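Local coordinates for protein putative isomerase YbhH (Escherichia coli, PDB 6OTV) that probably acts as an isomerase of the PrpF family, which belongs to the diaminopimelate epimerase clan, at residues L19-L24 with I62-S67; V116-I121 with F129-V134; L317-S322 with L331-I336. All blocks are in the same frame, centred on the assembly; numbering follows the deposited sequence. Where two conformers were deposited one is given.

Overall arrangement
Contact 2 (116-121 with 129-134) is the buried member of the set, whereas contacts 1 and 3 are partly buried. Contacts 2 and 3 are antiparallel hairpins whose second strands both pair with strand 158-163; their centres lie about 15 Å apart. Contact 1 joins parallel strands, and its centre is about 17 Å from that of contact 2. Side chains of both contacts 1 and 2 pack on helix 94-106, those of contact 3 on helix 279-290. Chemistry follows position: contact 2 turns a salt-bridge network toward the second subunit, at the end of contact 1 a bound diol bridges the parting backbones, and contact 3 pairs an apolar face with a hydrated one.

Contact 1: residues L19-L24 with I62-S67; sequences LLAEHL and IISRSS. With EDO (1,2-ethanediol), chain L.
The flat groups meeting here are the peptide units of L19, A21 and I63. The carbonyl of L19 is met almost end-on, with I63 N 2.8 Å from L19 O and a C=O...N angle of 170°. The carbonyl of I63 receives A21 N (3.0 Å from I63 O) from a position tilted 33° out of the carbonyl plane, while L20 CA approaches I63 O as a C-H donor. I63 thus bonds to the residues before and after L20, the signature of parallel pairing, here between strands 14-20 and 59-65, whose connection carries helix 28-39.

Beyond A21 the chain turns through a 3-10 segment, which brings L24 back over I62. With CG1 beside its backbone N and chi2 at 170°, I62 extends CD1 to within 3.6 Å of L24 CD1, the two side chains crossing obliquely; I62 CG2 meets A21 CB at 3.8 Å. Helix 28-39 covers L19 and L24, and helix 94-106 packs against L20 and I63 on the other face. Where the strands part, a bound 1,2-ethanediol bridges them: R65 N lies 2.9 Å from its O1, E22 N reaches its O2, and the R65 guanidinium stands obliquely beside it. Apolar packing therefore backs the paired strands, while the diol, probably from the crystallisation liquor, accepts a straight bond from R65 N and only a weak one from E22 N.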
ATOM      1  N   LEU A  19      -1.822 -20.374 -12.398  1.00 24.50           N
ATOM      2  CA  LEU A  19      -2.644 -20.101 -13.564  1.00 25.10           C
ATOM      3  C   LEU A  19      -2.872 -18.604 -13.698  1.00 31.35           C
ATOM      4  O   LEU A  19      -2.919 -17.875 -12.704  1.00 27.45           O
ATOM      5  CB  LEU A  19      -4.001 -20.814 -13.465  1.00 31.10           C
ATOM      6  CG  LEU A  19      -3.967 -22.326 -13.230  1.00 38.44           C
ATOM      7  CD1 LEU A  19      -5.348 -22.848 -12.864  1.00 35.38           C
ATOM      8  CD2 LEU A  19      -3.429 -23.040 -14.463  1.00 37.72           C
ATOM      9  N   LEU A  20      -3.010 -18.153 -14.940  1.00 32.39           N
ATOM     10  CA  LEU A  20      -3.442 -16.792 -15.224  1.00 30.21           C
ATOM     11  C   LEU A  20      -4.962 -16.742 -15.245  1.00 34.13           C
ATOM     12  O   LEU A  20      -5.614 -17.609 -15.835  1.00 34.45           O
ATOM     13  CB  LEU A  20      -2.887 -16.310 -16.564  1.00 27.38           C
ATOM     14  CG  LEU A  20      -1.377 -16.110 -16.662  1.00 33.96           C
ATOM     15  CD1 LEU A  20      -0.977 -15.875 -18.108  1.00 31.86           C
ATOM     16  CD2 LEU A  20      -0.943 -14.943 -15.792  1.00 27.58           C
ATOM     17  N   ALA A  21      -5.525 -15.719 -14.599  1.00 39.88           N
ATOM     18  CA  ALA A  21      -6.977 -15.590 -14.538  1.00 38.08           C
ATOM     19  C   ALA A  21      -7.606 -15.442 -15.917  1.00 36.11           C
ATOM     20  O   ALA A  21      -8.790 -15.758 -16.079  1.00 43.97           O
ATOM     21  CB  ALA A  21      -7.360 -14.407 -13.648  1.00 35.54           C
ATOM     22  N   GLU A  22      -6.841 -14.973 -16.910  1.00 39.00           N
ATOM     23  CA  GLU A  22      -7.345 -14.894 -18.280  1.00 43.14           C
ATOM     24  C   GLU A  22      -7.878 -16.237 -18.760  1.00 39.95           C
ATOM     25  O   GLU A  22      -8.865 -16.293 -19.500  1.00 40.59           O
ATOM     26  CB  GLU A  22      -6.240 -14.429 -19.227  1.00 44.89           C
ATOM     27  CG  GLU A  22      -5.974 -12.950 -19.261  1.00 60.26           C
ATOM     28  CD  GLU A  22      -4.769 -12.625 -20.123  1.00 75.11           C
ATOM     29  OE1 GLU A  22      -4.056 -13.574 -20.521  1.00 68.70           O
ATOM     30  OE2 GLU A  22      -4.535 -11.430 -20.405  1.00 84.81           O
ATOM     31  N   HIS A  23      -7.226 -17.326 -18.364  1.00 34.11           N
ATOM     32  CA  HIS A  23      -7.483 -18.642 -18.927  1.00 33.95           C
ATOM     33  C   HIS A  23      -8.589 -19.396 -18.203  1.00 34.23           C
ATOM     34  O   HIS A  23      -8.789 -20.584 -18.472  1.00 41.86           O
ATOM     35  CB  HIS A  23      -6.192 -19.460 -18.924  1.00 32.75           C
ATOM     36  CG  HIS A  23      -5.092 -18.838 -19.725  1.00 38.52           C
ATOM     37  ND1 HIS A  23      -3.760 -18.974 -19.398  1.00 37.46           N
ATOM     38  CD2 HIS A  23      -5.129 -18.073 -20.843  1.00 35.91           C
ATOM     39  CE1 HIS A  23      -3.024 -18.320 -20.279  1.00 35.81           C
ATOM     40  NE2 HIS A  23      -3.830 -17.765 -21.166  1.00 39.51           N
ATOM     41  N   LEU A  24      -9.315 -18.736 -17.306  1.00 32.73           N
ATOM     42  CA  LEU A  24     -10.378 -19.362 -16.542  1.00 37.19           C
ATOM     43  C   LEU A  24     -11.692 -18.621 -16.759  1.00 39.91           C
ATOM     44  O   LEU A  24     -11.693 -17.405 -16.978  1.00 39.86           O
ATOM     45  CB  LEU A  24     -10.039 -19.385 -15.045  1.00 36.60           C
ATOM     46  CG  LEU A  24      -8.922 -20.345 -14.628  1.00 38.22           C
ATOM     47  CD1 LEU A  24      -8.473 -20.075 -13.201  1.00 31.82           C
ATOM     48  CD2 LEU A  24      -9.387 -21.786 -14.775  1.00 28.42           C
ATOM     49  N   ILE A  62      -4.160 -18.451  -8.598  1.00 31.28           N
ATOM     50  CA  ILE A  62      -4.682 -17.775  -9.781  1.00 28.82           C
ATOM     51  C   ILE A  62      -4.168 -16.340  -9.754  1.00 36.10           C
ATOM     52  O   ILE A  62      -4.522 -15.558  -8.862  1.00 33.99           O
ATOM     53  CB  ILE A  62      -6.214 -17.829  -9.838  1.00 30.13           C
ATOM     54  CG1 ILE A  62      -6.688 -19.287  -9.815  1.00 26.18           C
ATOM     55  CG2 ILE A  62      -6.724 -17.102 -11.077  1.00 26.97           C
ATOM     56  CD1 ILE A  62      -8.190 -19.450  -9.623  1.00 28.69           C
ATOM     57  N   ILE A  63      -3.332 -15.993 -10.731  1.00 33.96           N
ATOM     58  CA  ILE A  63      -2.579 -14.742 -10.734  1.00 33.28           C
ATOM     59  C   ILE A  63      -3.085 -13.853 -11.863  1.00 37.85           C
ATOM     60  O   ILE A  63      -3.391 -14.336 -12.960  1.00 33.54           O
ATOM     61  CB  ILE A  63      -1.066 -14.998 -10.884  1.00 29.34           C
ATOM     62  CG1 ILE A  63      -0.611 -16.152  -9.981  1.00 28.44           C
ATOM     63  CG2 ILE A  63      -0.280 -13.733 -10.594  1.00 28.19           C
ATOM     64  CD1 ILE A  63      -0.879 -15.936  -8.514  1.00 32.56           C
ATOM     65  N   SER A  64      -3.149 -12.550 -11.595  1.00 34.85           N
ATOM     66  CA  SER A  64      -3.553 -11.571 -12.595  1.00 33.22           C
ATOM     67  C   SER A  64      -3.008 -10.210 -12.188  1.00 40.35           C
ATOM     68  O   SER A  64      -2.574 -10.007 -11.051  1.00 41.44           O
ATOM     69  CB  SER A  64      -5.075 -11.512 -12.741  1.00 31.10           C
ATOM     70  OG  SER A  64      -5.664 -10.878 -11.618  1.00 34.17           O
ATOM     71  N   ARG A  65      -3.033  -9.277 -13.136  1.00 40.08           N
ATOM     72  CA  ARG A  65      -2.735  -7.892 -12.803  1.00 40.00           C
ATOM     73  C   ARG A  65      -3.762  -7.376 -11.805  1.00 36.24           C
ATOM     74  O   ARG A  65      -4.955  -7.672 -11.910  1.00 34.93           O
ATOM     75  CB  ARG A  65      -2.728  -7.025 -14.061  1.00 43.84           C
ATOM     76  CG  ARG A  65      -1.510  -7.239 -14.946  1.00 52.96           C
ATOM     77  CD  ARG A  65      -1.485  -6.254 -16.103  1.00 55.45           C
ATOM     78  NE  ARG A  65      -0.294  -6.418 -16.931  1.00 60.49           N
ATOM     79  CZ  ARG A  65      -0.208  -7.256 -17.960  1.00 61.47           C
ATOM     80  NH1 ARG A  65      -1.245  -8.014 -18.290  1.00 60.99           N
ATOM     81  NH2 ARG A  65       0.918  -7.339 -18.656  1.00 61.94           N
ATOM     82  N   SER A  66      -3.294  -6.611 -10.824  1.00 36.74           N
ATOM     83  CA  SER A  66      -4.149  -6.247  -9.704  1.00 35.46           C
ATOM     84  C   SER A  66      -5.229  -5.255 -10.119  1.00 43.60           C
ATOM     85  O   SER A  66      -4.977  -4.304 -10.866  1.00 37.02           O
ATOM     86  CB  SER A  66      -3.322  -5.656  -8.570  1.00 32.37           C
ATOM     87  OG  SER A  66      -4.171  -5.269  -7.504  1.00 39.11           O
ATOM     88  N   SER A  67      -6.443  -5.486  -9.618  1.00 46.15           N
ATOM     89  CA  SER A  67      -7.525  -4.521  -9.742  1.00 45.54           C
ATOM     90  C   SER A  67      -7.377  -3.358  -8.773  1.00 44.37           C
ATOM     91  O   SER A  67      -8.071  -2.348  -8.929  1.00 44.34           O
ATOM     92  CB  SER A  67      -8.872  -5.209  -9.502  1.00 47.62           C
ATOM     93  OG  SER A  67      -8.963  -6.420 -10.230  1.00 66.37           O
TER
HETATM   94  C1  EDO L 410      -3.474 -11.017 -16.832  1.00 44.25           C
HETATM   95  O1  EDO L 410      -3.858 -10.148 -15.758  1.00 37.80           O
HETATM   96  C2  EDO L 410      -3.757 -12.467 -16.453  1.00 49.52           C
HETATM   97  O2  EDO L 410      -5.149 -12.630 -16.157  1.00 44.85           O

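Contact 2: residues V116-I121 with F129-V134; sequences VTRVRI and FIEADV
A regular antiparallel beta hairpin, strands 116-123 and 129-135, sets R118 and R120 against E131. The register rests on paired N-H...O bonds at T117/V134, V119/A132 and I121/I130, of which I121 N to I130 O is 2.7 Å, and the short strand axes run at 160°. R118, R120, E131 and D133 occupy one face.

E131 has CG anti to its backbone N (chi1 172°) and an extended chain, which carries its carboxylate between the two arginines. R118 grips it side-on. R118 NE reaches E131 OE2 at 2.7 Å, from 39° above the carboxylate plane, whereas R118 NH2 meets the syn lone pair of E131 OE1 at 3.1 Å; both oxygens lie close to the guanidinium plane. R120 adds weak bonds to OE1, its NH2 standing 3.1 Å from E131 OE1. D133 OD1 is only 2.8 Å from E131 OE2, two acceptors that would repel if both charged; the nearby R118 charge may offset this, or one acid's proton affinity may be raised.

The arginines also reach the second subunit, R118 forming a salt bridge with D72 there and R120 NH1 donating to R70 O there. The opposite face is mainly apolar: I121 CD1 lies 3.8 Å from A132 CB, and helix 94-106 packs on I121 and I130. One face charged toward a subunit interface, the other packed on a helix: this is a two-faced, amphipathic beta hairpin.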
ATOM      1  N   VAL A 116      17.246  -7.395  -7.704  1.00 39.75           N
ATOM      2  CA  VAL A 116      16.020  -7.841  -7.056  1.00 33.56           C
ATOM      3  C   VAL A 116      14.848  -7.097  -7.685  1.00 29.87           C
ATOM      4  O   VAL A 116      14.979  -5.948  -8.117  1.00 32.78           O
ATOM      5  CB  VAL A 116      16.074  -7.615  -5.524  1.00 35.76           C
ATOM      6  CG1 VAL A 116      14.746  -7.954  -4.864  1.00 39.51           C
ATOM      7  CG2 VAL A 116      17.186  -8.451  -4.908  1.00 35.61           C
ATOM      8  N   THR A 117      13.702  -7.769  -7.756  1.00 28.51           N
ATOM      9  CA  THR A 117      12.468  -7.178  -8.259  1.00 29.07           C
ATOM     10  C   THR A 117      11.420  -7.219  -7.158  1.00 37.10           C
ATOM     11  O   THR A 117      11.106  -8.294  -6.635  1.00 37.50           O
ATOM     12  CB  THR A 117      11.964  -7.915  -9.500  1.00 33.00           C
ATOM     13  OG1 THR A 117      12.968  -7.874 -10.521  1.00 35.52           O
ATOM     14  CG2 THR A 117      10.685  -7.267 -10.018  1.00 28.00           C
ATOM     15  N   ARG A 118      10.888  -6.052  -6.806  1.00 39.52           N
ATOM     16  CA  ARG A 118       9.816  -5.959  -5.824  1.00 33.20           C
ATOM     17  C   ARG A 118       8.478  -6.213  -6.504  1.00 33.67           C
ATOM     18  O   ARG A 118       8.207  -5.664  -7.577  1.00 35.69           O
ATOM     19  CB  ARG A 118       9.822  -4.581  -5.161  1.00 31.78           C
ATOM     20  CG  ARG A 118      11.151  -4.200  -4.529  1.00 39.93           C
ATOM     21  CD  ARG A 118      11.136  -2.771  -4.002  1.00 36.27           C
ATOM     22  NE  ARG A 118      10.298  -2.620  -2.815  1.00 40.51           N
ATOM     23  CZ  ARG A 118      10.111  -1.472  -2.172  1.00 39.80           C
ATOM     24  NH1 ARG A 118      10.699  -0.362  -2.605  1.00 35.01           N
ATOM     25  NH2 ARG A 118       9.334  -1.431  -1.096  1.00 32.19           N
ATOM     26  N   VAL A 119       7.645  -7.049  -5.886  1.00 29.07           N
ATOM     27  CA  VAL A 119       6.322  -7.367  -6.412  1.00 32.83           C
ATOM     28  C   VAL A 119       5.302  -7.138  -5.306  1.00 29.43           C
ATOM     29  O   VAL A 119       5.355  -7.799  -4.264  1.00 33.99           O
ATOM     30  CB  VAL A 119       6.229  -8.811  -6.934  1.00 35.64           C
ATOM     31  CG1 VAL A 119       4.852  -9.058  -7.538  1.00 26.25           C
ATOM     32  CG2 VAL A 119       7.327  -9.091  -7.952  1.00 29.62           C
ATOM     33  N   ARG A 120       4.373  -6.216  -5.536  1.00 28.76           N
ATOM     34  CA  ARG A 120       3.300  -5.933  -4.590  1.00 27.54           C
ATOM     35  C   ARG A 120       2.120  -6.854  -4.879  1.00 32.43           C
ATOM     36  O   ARG A 120       1.504  -6.769  -5.948  1.00 27.36           O
ATOM     37  CB  ARG A 120       2.884  -4.467  -4.684  1.00 30.76           C
ATOM     38  CG  ARG A 120       3.901  -3.517  -4.088  1.00 37.93           C
ATOM     39  CD  ARG A 120       3.638  -3.322  -2.610  1.00 42.57           C
ATOM     40  NE  ARG A 120       4.772  -2.718  -1.927  1.00 45.09           N
ATOM     41  CZ  ARG A 120       4.664  -1.896  -0.890  1.00 44.12           C
ATOM     42  NH1 ARG A 120       3.464  -1.567  -0.429  1.00 39.15           N
ATOM     43  NH2 ARG A 120       5.752  -1.395  -0.324  1.00 53.42           N
ATOM     44  N   ILE A 121       1.803  -7.725  -3.926  1.00 26.92           N
ATOM     45  CA  ILE A 121       0.804  -8.772  -4.106  1.00 31.43           C
ATOM     46  C   ILE A 121      -0.387  -8.475  -3.209  1.00 31.11           C
ATOM     47  O   ILE A 121      -0.219  -8.184  -2.018  1.00 28.43           O
ATOM     48  CB  ILE A 121       1.388 -10.159  -3.790  1.00 35.22           C
ATOM     49  CG1 ILE A 121       2.564 -10.468  -4.719  1.00 34.34           C
ATOM     50  CG2 ILE A 121       0.309 -11.233  -3.888  1.00 25.85           C
ATOM     51  CD1 ILE A 121       3.362 -11.687  -4.300  1.00 28.83           C
ATOM     52  N   PHE A 129      -2.167  -7.454   1.861  1.00 34.64           N
ATOM     53  CA  PHE A 129      -1.146  -7.029   0.912  1.00 33.10           C
ATOM     54  C   PHE A 129       0.218  -7.532   1.370  1.00 32.60           C
ATOM     55  O   PHE A 129       0.599  -7.346   2.530  1.00 33.86           O
ATOM     56  CB  PHE A 129      -1.131  -5.505   0.770  1.00 28.92           C
ATOM     57  CG  PHE A 129      -2.326  -4.952   0.047  1.00 32.48           C
ATOM     58  CD1 PHE A 129      -3.544  -4.822   0.693  1.00 36.76           C
ATOM     59  CD2 PHE A 129      -2.228  -4.556  -1.280  1.00 35.03           C
ATOM     60  CE1 PHE A 129      -4.648  -4.309   0.028  1.00 40.69           C
ATOM     61  CE2 PHE A 129      -3.324  -4.041  -1.951  1.00 32.04           C
ATOM     62  CZ  PHE A 129      -4.536  -3.917  -1.297  1.00 34.17           C
ATOM     63  N   ILE A 130       0.946  -8.173   0.457  1.00 30.11           N
ATOM     64  CA  ILE A 130       2.257  -8.741   0.749  1.00 32.34           C
ATOM     65  C   ILE A 130       3.232  -8.284  -0.323  1.00 33.69           C
ATOM     66  O   ILE A 130       2.900  -8.271  -1.513  1.00 32.93           O
ATOM     67  CB  ILE A 130       2.220 -10.286   0.813  1.00 31.65           C
ATOM     68  CG1 ILE A 130       1.136 -10.773   1.779  1.00 32.93           C
ATOM     69  CG2 ILE A 130       3.576 -10.838   1.229  1.00 28.41           C
ATOM     70  CD1 ILE A 130      -0.158 -11.161   1.096  1.00 26.93           C
ATOM     71  N   GLU A 131       4.437  -7.906   0.094  1.00 28.24           N
ATOM     72  CA  GLU A 131       5.514  -7.618  -0.842  1.00 31.85           C
ATOM     73  C   GLU A 131       6.424  -8.834  -0.945  1.00 35.72           C
ATOM     74  O   GLU A 131       6.841  -9.393   0.074  1.00 32.04           O
ATOM     75  CB  GLU A 131       6.325  -6.390  -0.422  1.00 29.83           C
ATOM     76  CG  GLU A 131       7.565  -6.189  -1.288  1.00 36.48           C
ATOM     77  CD  GLU A 131       8.250  -4.851  -1.072  1.00 43.81           C
ATOM     78  OE1 GLU A 131       7.593  -3.900  -0.597  1.00 44.38           O
ATOM     79  OE2 GLU A 131       9.455  -4.754  -1.388  1.00 41.55           O
ATOM     80  N   ALA A 132       6.718  -9.243  -2.175  1.00 26.62           N
ATOM     81  CA  ALA A 132       7.669 -10.309  -2.449  1.00 29.14           C
ATOM     82  C   ALA A 132       8.901  -9.712  -3.113  1.00 33.97           C
ATOM     83  O   ALA A 132       8.784  -8.943  -4.072  1.00 39.73           O
ATOM     84  CB  ALA A 132       7.052 -11.387  -3.343  1.00 25.79           C
ATOM     85  N   ASP A 133      10.073 -10.062  -2.598  1.00 30.41           N
ATOM     86  CA  ASP A 133      11.344  -9.616  -3.153  1.00 34.26           C
ATOM     87  C   ASP A 133      11.999 -10.808  -3.838  1.00 27.78           C
ATOM     88  O   ASP A 133      12.452 -11.746  -3.171  1.00 29.27           O
ATOM     89  CB  ASP A 133      12.232  -9.022  -2.063  1.00 35.07           C
ATOM     90  CG  ASP A 133      11.607  -7.795  -1.422  1.00 36.00           C
ATOM     91  OD1 ASP A 133      10.955  -7.013  -2.150  1.00 35.76           O
ATOM     92  OD2 ASP A 133      11.752  -7.619  -0.195  1.00 38.35           O
ATOM     93  N   VAL A 134      12.034 -10.771  -5.165  1.00 28.55           N
ATOM     94  CA  VAL A 134      12.464 -11.895  -5.985  1.00 28.73           C
ATOM     95  C   VAL A 134      13.888 -11.644  -6.460  1.00 31.88           C
ATOM     96  O   VAL A 134      14.208 -10.549  -6.939  1.00 38.50           O
ATOM     97  CB  VAL A 134      11.518 -12.097  -7.179  1.00 29.24           C
ATOM     98  CG1 VAL A 134      11.997 -13.246  -8.053  1.00 31.87           C
ATOM     99  CG2 VAL A 134      10.090 -12.328  -6.691  1.00 28.46           C
TER

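Contact 3: residues L317-S322 with L331-I336; sequences LDVHLS and LRASVI. With EDO (1,2-ethanediol), chain O.
L317 and V335 cross at about a right angle, L317 CD2 lying 4.1 Å from V335 CG1, on the apolar face of a beta hairpin formed by strands 315-322 and 332-344. V319 approaches V335 obliquely along this face, CG2 to CG2 at 4.0 Å. With CG beside its backbone N (chi1 -75°), L321 turns CD2 onto A333 CB at 3.6 Å. Helix 279-290 covers this row, touching V319, L321 and A333.

The antiparallel register is fixed by reciprocal bonds between H320 and S334, with H320 N 2.8 Å from S334 O, and at the far end by R332 N donating to S322 O at 2.7 Å with an N-H...O angle of 171°; the return bond from S322 N is weak.

On the other face H320, R332 and S334 gather round one water, while S322 binds 1,2-ethanediol. The water lies in the R332 guanidinium plane, at its edge, and accepts from R332 NH2; its place at the H320 ring edge holds for one of two conformers. S322 OG stands over a face of the R332 guanidinium, where the diol also sits, its O2 hydrogen-bonded to S322 OG at 3.0 Å.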
ATOM      1  N   LEU A 317      10.236 -22.174  12.014  1.00 45.81           N
ATOM      2  CA  LEU A 317      10.049 -21.125  11.021  1.00 41.95           C
ATOM      3  C   LEU A 317      10.568 -19.814  11.589  1.00 39.71           C
ATOM      4  O   LEU A 317      10.256 -19.464  12.730  1.00 40.67           O
ATOM      5  CB  LEU A 317       8.570 -21.002  10.633  1.00 34.89           C
ATOM      6  CG  LEU A 317       8.189 -20.227   9.370  1.00 44.17           C
ATOM      7  CD1 LEU A 317       7.794 -18.811   9.716  1.00 52.66           C
ATOM      8  CD2 LEU A 317       9.318 -20.234   8.348  1.00 47.29           C
ATOM      9  N   ASP A 318      11.369 -19.102  10.797  1.00 33.63           N
ATOM     10  CA  ASP A 318      11.913 -17.809  11.198  1.00 32.93           C
ATOM     11  C   ASP A 318      10.992 -16.689  10.732  1.00 34.35           C
ATOM     12  O   ASP A 318      10.629 -16.624   9.552  1.00 30.62           O
ATOM     13  CB  ASP A 318      13.315 -17.607  10.620  1.00 45.83           C
ATOM     14  CG  ASP A 318      14.383 -18.359  11.394  1.00 62.33           C
ATOM     15  OD1 ASP A 318      14.328 -18.366  12.642  1.00 59.53           O
ATOM     16  OD2 ASP A 318      15.281 -18.942  10.748  1.00 73.75           O
ATOM     17  N   VAL A 319      10.611 -15.815  11.658  1.00 27.32           N
ATOM     18  CA  VAL A 319       9.840 -14.617  11.349  1.00 26.60           C
ATOM     19  C   VAL A 319      10.660 -13.414  11.789  1.00 30.47           C
ATOM     20  O   VAL A 319      11.083 -13.337  12.948  1.00 31.47           O
ATOM     21  CB  VAL A 319       8.466 -14.609  12.041  1.00 28.32           C
ATOM     22  CG1 VAL A 319       7.673 -13.370  11.625  1.00 26.22           C
ATOM     23  CG2 VAL A 319       7.690 -15.877  11.724  1.00 25.58           C
ATOM     24  N   HIS A 320      10.903 -12.494  10.861  0.52 29.05           N
ATOM     25  CA  HIS A 320      11.601 -11.254  11.170  0.52 30.05           C
ATOM     26  C   HIS A 320      10.571 -10.175  11.475  0.52 30.92           C
ATOM     27  O   HIS A 320       9.702  -9.886  10.644  0.52 35.45           O
ATOM     28  CB  HIS A 320      12.505 -10.823  10.017  0.52 31.47           C
ATOM     29  CG  HIS A 320      13.309  -9.594  10.313  0.52 38.19           C
ATOM     30  ND1 HIS A 320      12.959  -8.344   9.846  0.52 40.58           N
ATOM     31  CD2 HIS A 320      14.437  -9.421  11.042  0.52 40.50           C
ATOM     32  CE1 HIS A 320      13.842  -7.457  10.267  0.52 38.25           C
ATOM     33  NE2 HIS A 320      14.749  -8.084  10.995  0.52 31.57           N
ATOM     34  N   LEU A 321      10.659  -9.598  12.665  1.00 31.44           N
ATOM     35  CA  LEU A 321       9.788  -8.514  13.085  1.00 30.87           C
ATOM     36  C   LEU A 321      10.542  -7.189  13.064  1.00 42.65           C
ATOM     37  O   LEU A 321      11.771  -7.143  13.156  1.00 49.76           O
ATOM     38  CB  LEU A 321       9.228  -8.772  14.486  1.00 32.54           C
ATOM     39  CG  LEU A 321       8.117  -9.813  14.596  1.00 42.59           C
ATOM     40  CD1 LEU A 321       7.470  -9.733  15.964  1.00 45.77           C
ATOM     41  CD2 LEU A 321       7.082  -9.605  13.507  1.00 40.75           C
ATOM     42  N   SER A 322       9.778  -6.108  12.948  1.00 40.97           N
ATOM     43  CA  SER A 322      10.325  -4.767  12.802  1.00 34.84           C
ATOM     44  C   SER A 322       9.206  -3.767  13.048  1.00 45.07           C
ATOM     45  O   SER A 322       8.047  -4.024  12.711  1.00 43.83           O
ATOM     46  CB  SER A 322      10.934  -4.567  11.408  1.00 42.16           C
ATOM     47  OG  SER A 322      11.066  -3.194  11.092  1.00 64.19           O
ATOM     48  N   LEU A 331       3.557  -2.727  13.330  1.00 40.60           N
ATOM     49  CA  LEU A 331       4.455  -3.871  13.424  1.00 47.82           C
ATOM     50  C   LEU A 331       4.505  -4.599  12.085  1.00 54.04           C
ATOM     51  O   LEU A 331       3.466  -4.996  11.549  1.00 64.22           O
ATOM     52  CB  LEU A 331       3.986  -4.806  14.538  1.00 47.61           C
ATOM     53  CG  LEU A 331       4.816  -6.063  14.802  1.00 55.61           C
ATOM     54  CD1 LEU A 331       6.258  -5.689  15.078  1.00 64.10           C
ATOM     55  CD2 LEU A 331       4.237  -6.852  15.966  1.00 47.72           C
ATOM     56  N   ARG A 332       5.707  -4.775  11.542  1.00 46.83           N
ATOM     57  CA  ARG A 332       5.902  -5.375  10.228  1.00 37.29           C
ATOM     58  C   ARG A 332       6.594  -6.724  10.376  1.00 34.61           C
ATOM     59  O   ARG A 332       7.603  -6.835  11.081  1.00 31.98           O
ATOM     60  CB  ARG A 332       6.728  -4.455   9.327  1.00 48.92           C
ATOM     61  CG  ARG A 332       6.504  -4.658   7.831  1.00 56.97           C
ATOM     62  CD  ARG A 332       7.520  -3.866   7.024  1.00 56.06           C
ATOM     63  NE  ARG A 332       8.877  -4.333   7.292  1.00 68.06           N
ATOM     64  CZ  ARG A 332       9.978  -3.737   6.849  1.00 69.44           C
ATOM     65  NH1 ARG A 332       9.887  -2.638   6.114  1.00 61.46           N
ATOM     66  NH2 ARG A 332      11.170  -4.239   7.147  1.00 74.35           N
ATOM     67  N   ALA A 333       6.054  -7.740   9.706  1.00 29.48           N
ATOM     68  CA  ALA A 333       6.582  -9.097   9.763  1.00 28.99           C
ATOM     69  C   ALA A 333       7.002  -9.550   8.373  1.00 32.29           C
ATOM     70  O   ALA A 333       6.321  -9.264   7.384  1.00 30.62           O
ATOM     71  CB  ALA A 333       5.548 -10.075  10.329  1.00 28.48           C
ATOM     72  N   SER A 334       8.123 -10.264   8.302  1.00 28.70           N
ATOM     73  CA  SER A 334       8.593 -10.821   7.044  1.00 28.90           C
ATOM     74  C   SER A 334       9.105 -12.235   7.278  1.00 31.72           C
ATOM     75  O   SER A 334       9.565 -12.577   8.371  1.00 28.51           O
ATOM     76  CB  SER A 334       9.691  -9.954   6.409  1.00 29.22           C
ATOM     77  OG  SER A 334      10.808  -9.831   7.272  1.00 55.71           O
ATOM     78  N   VAL A 335       9.008 -13.055   6.238  1.00 29.98           N
ATOM     79  CA  VAL A 335       9.424 -14.451   6.281  1.00 34.44           C
ATOM     80  C   VAL A 335      10.206 -14.750   5.010  1.00 38.26           C
ATOM     81  O   VAL A 335       9.903 -14.211   3.940  1.00 37.58           O
ATOM     82  CB  VAL A 335       8.207 -15.394   6.432  1.00 40.89           C
ATOM     83  CG1 VAL A 335       8.610 -16.844   6.232  1.00 48.56           C
ATOM     84  CG2 VAL A 335       7.563 -15.212   7.801  1.00 39.78           C
ATOM     85  N   ILE A 336      11.234 -15.590   5.132  1.00 36.71           N
ATOM     86  CA  ILE A 336      11.987 -16.081   3.985  1.00 40.85           C
ATOM     87  C   ILE A 336      11.416 -17.432   3.575  1.00 38.04           C
ATOM     88  O   ILE A 336      11.203 -18.309   4.421  1.00 37.27           O
ATOM     89  CB  ILE A 336      13.488 -16.195   4.301  1.00 37.97           C
ATOM     90  CG1 ILE A 336      14.053 -14.848   4.764  1.00 34.61           C
ATOM     91  CG2 ILE A 336      14.251 -16.708   3.080  1.00 28.64           C
ATOM     92  CD1 ILE A 336      14.113 -13.796   3.677  1.00 28.63           C
TER
HETATM   93  C1  EDO O 413       7.193   0.347   9.827  1.00 46.36           C
HETATM   94  O1  EDO O 413       6.745   0.157  11.175  1.00 36.53           O
HETATM   95  C2  EDO O 413       7.821  -0.931   9.278  1.00 42.36           C
HETATM   96  O2  EDO O 413       9.047  -1.208   9.965  1.00 47.38           O
HETATM   97  O   HOH W   1      12.095 -16.819   7.605  1.00 33.99           O
HETATM   98  O   HOH W   2      10.653  -6.934   8.687  1.00 47.01           O